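Local coordinates for protein lipase (Rhizopus niveus, PDB 1LGY) that hydrolyses the ester bonds of triglycerides and their partial glycerides, with strong preference for the 1 and 3 positions, as a secreted fungal lipase of the alpha/beta-hydrolase superfamily, at residues N36-V41 / Y66-D71. Sequence-based numbering, arbitrary orientation.
Sequences NKWDCV and YVLRSD
Trp38 meets Leu68 and Tyr66 in a buried contact that illustrates how a single indole can bring an irregular loop into contact with a beta-sheet. The apolar part is a CH-pi interaction: Leu68 CD1 sits 3.8 Å from the centroid of the six-membered ring of Trp38, only 11° off the ring normal. The other methyl, Leu68 CD2, lies over the same face but nearer the rim, 3.6 Å from Trp38 CZ2. With CG of Trp38 anti to the backbone N (chi1 -161°), the indole reaches across a gap of 9.3 Å between Trp38 CA and Leu68 CA, too wide for backbone pairing.

The Tyr66 ring and the six-membered ring of Trp38 meet obliquely, their planes at 62° and their centroids 5.6 Å apart. The phenol oxygen is what arrives at the indole edge, with Tyr66 OH 3.2 Å from Trp38 CH2.

No hydrogen bond crosses the contact; the buried polar ends find partners elsewhere. Trp38 NE1 bonds to the carbonyl oxygen of Val47, and Tyr66 OH to Thr26 OG1, so the indole is held at its pyrrole N-H and the phenol at its hydroxyl.

Within the alpha/beta-hydrolase fold, away from the catalytic triad, the contact joins the loop between helices 11-26 and 41-46 to strand 63-70, which lies between strands 51-58 and 75-81 of the central sheet, while Ile23 of helix 11-26 also packs against Tyr66.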
loop_
_atom_site.group_PDB
_atom_site.type_symbol
_atom_site.label_atom_id
_atom_site.label_comp_id
_atom_site.label_asym_id
_atom_site.label_seq_id
_atom_site.Cartn_x
_atom_site.Cartn_y
_atom_site.Cartn_z
ATOM N N ASN A 36 -18.903 8.024 0.693
ATOM C CA ASN A 36 -18.454 9.191 1.411
ATOM C C ASN A 36 -18.865 9.300 2.876
ATOM O O ASN A 36 -19.156 10.367 3.415
ATOM C CB ASN A 36 -18.879 10.419 0.650
ATOM C CG ASN A 36 -17.696 11.081 -0.067
ATOM O OD1 ASN A 36 -16.913 11.845 0.521
ATOM N ND2 ASN A 36 -17.555 10.825 -1.370
ATOM N N LYS A 37 -18.737 8.173 3.591
ATOM C CA LYS A 37 -19.024 8.100 5.019
ATOM C C LYS A 37 -17.992 7.289 5.796
ATOM O O LYS A 37 -17.476 6.266 5.364
ATOM C CB LYS A 37 -20.377 7.472 5.254
ATOM C CG LYS A 37 -21.523 8.354 4.876
ATOM C CD LYS A 37 -22.846 7.635 4.962
ATOM C CE LYS A 37 -23.154 7.204 3.559
ATOM N NZ LYS A 37 -24.398 6.463 3.569
ATOM N N TRP A 38 -17.737 7.722 7.020
ATOM C CA TRP A 38 -16.755 7.090 7.848
ATOM C C TRP A 38 -17.549 6.446 8.951
ATOM O O TRP A 38 -17.420 6.797 10.133
ATOM C CB TRP A 38 -15.811 8.169 8.348
ATOM C CG TRP A 38 -14.499 7.626 8.836
ATOM C CD1 TRP A 38 -14.049 7.850 10.107
ATOM C CD2 TRP A 38 -13.648 6.856 8.085
ATOM N NE1 TRP A 38 -12.914 7.202 10.171
ATOM C CE2 TRP A 38 -12.637 6.600 9.001
ATOM C CE3 TRP A 38 -13.570 6.337 6.793
ATOM C CZ2 TRP A 38 -11.561 5.817 8.627
ATOM C CZ3 TRP A 38 -12.474 5.548 6.432
ATOM C CH2 TRP A 38 -11.465 5.284 7.355
ATOM N N ASP A 39 -18.407 5.503 8.596
ATOM C CA ASP A 39 -19.126 4.857 9.668
ATOM C C ASP A 39 -19.104 3.340 9.572
ATOM O O ASP A 39 -20.077 2.599 9.754
ATOM C CB ASP A 39 -20.565 5.408 9.686
ATOM C CG ASP A 39 -21.469 5.123 8.507
ATOM O OD1 ASP A 39 -21.106 4.352 7.609
ATOM O OD2 ASP A 39 -22.566 5.694 8.505
ATOM N N CYS A 40 -17.926 2.869 9.266
ATOM C CA CYS A 40 -17.794 1.458 9.081
ATOM C C CYS A 40 -17.139 0.904 10.338
ATOM O O CYS A 40 -16.712 1.693 11.189
ATOM C CB CYS A 40 -17.031 1.380 7.756
ATOM S SG CYS A 40 -15.237 1.450 7.831
ATOM N N VAL A 41 -17.021 -0.414 10.535
ATOM C CA VAL A 41 -16.560 -0.916 11.814
ATOM C C VAL A 41 -15.093 -0.628 11.872
ATOM O O VAL A 41 -14.712 0.114 12.759
ATOM C CB VAL A 41 -16.829 -2.424 11.953
ATOM C CG1 VAL A 41 -16.271 -2.893 13.298
ATOM C CG2 VAL A 41 -18.315 -2.725 11.929
ATOM N N TYR A 66 -9.330 7.280 -1.200
ATOM C CA TYR A 66 -9.877 8.442 -0.537
ATOM C C TYR A 66 -8.883 9.249 0.253
ATOM O O TYR A 66 -7.862 8.719 0.673
ATOM C CB TYR A 66 -10.973 8.025 0.389
ATOM C CG TYR A 66 -10.594 7.105 1.535
ATOM C CD1 TYR A 66 -10.118 7.631 2.741
ATOM C CD2 TYR A 66 -10.785 5.731 1.400
ATOM C CE1 TYR A 66 -9.832 6.786 3.821
ATOM C CE2 TYR A 66 -10.507 4.878 2.480
ATOM C CZ TYR A 66 -10.033 5.423 3.669
ATOM O OH TYR A 66 -9.708 4.595 4.710
ATOM N N VAL A 67 -9.112 10.541 0.493
ATOM C CA VAL A 67 -8.205 11.313 1.349
ATOM C C VAL A 67 -8.987 11.483 2.652
ATOM O O VAL A 67 -10.191 11.766 2.663
ATOM C CB VAL A 67 -7.885 12.679 0.701
ATOM C CG1 VAL A 67 -7.046 13.488 1.658
ATOM C CG2 VAL A 67 -7.065 12.501 -0.585
ATOM N N LEU A 68 -8.329 11.277 3.777
ATOM C CA LEU A 68 -9.041 11.358 5.039
ATOM C C LEU A 68 -8.215 12.211 5.982
ATOM O O LEU A 68 -7.006 12.032 5.956
ATOM C CB LEU A 68 -9.190 9.934 5.533
ATOM C CG LEU A 68 -9.806 9.699 6.901
ATOM C CD1 LEU A 68 -11.304 9.582 6.804
ATOM C CD2 LEU A 68 -9.289 8.386 7.462
ATOM N N ARG A 69 -8.724 13.174 6.754
ATOM C CA ARG A 69 -7.918 13.880 7.758
ATOM C C ARG A 69 -8.422 13.534 9.157
ATOM O O ARG A 69 -9.584 13.209 9.408
ATOM C CB ARG A 69 -8.012 15.367 7.530
ATOM C CG ARG A 69 -7.060 16.192 8.358
ATOM C CD ARG A 69 -7.462 17.612 8.210
ATOM N NE ARG A 69 -8.702 17.852 8.917
ATOM C CZ ARG A 69 -9.657 18.586 8.371
ATOM N NH1 ARG A 69 -9.536 19.151 7.184
ATOM N NH2 ARG A 69 -10.816 18.688 8.979
ATOM N N SER A 70 -7.526 13.508 10.131
ATOM C CA SER A 70 -7.834 13.148 11.519
ATOM C C SER A 70 -7.089 14.201 12.296
ATOM O O SER A 70 -5.850 14.164 12.359
ATOM C CB SER A 70 -7.256 11.823 11.948
ATOM O OG SER A 70 -7.285 11.664 13.359
ATOM N N ASP A 71 -7.850 15.162 12.838
ATOM C CA ASP A 71 -7.230 16.211 13.611
ATOM C C ASP A 71 -6.648 15.733 14.925
ATOM O O ASP A 71 -5.639 16.240 15.414
ATOM C CB ASP A 71 -8.254 17.269 13.824
ATOM C CG ASP A 71 -8.572 17.965 12.524
ATOM O OD1 ASP A 71 -7.655 18.216 11.759
ATOM O OD2 ASP A 71 -9.732 18.264 12.268
#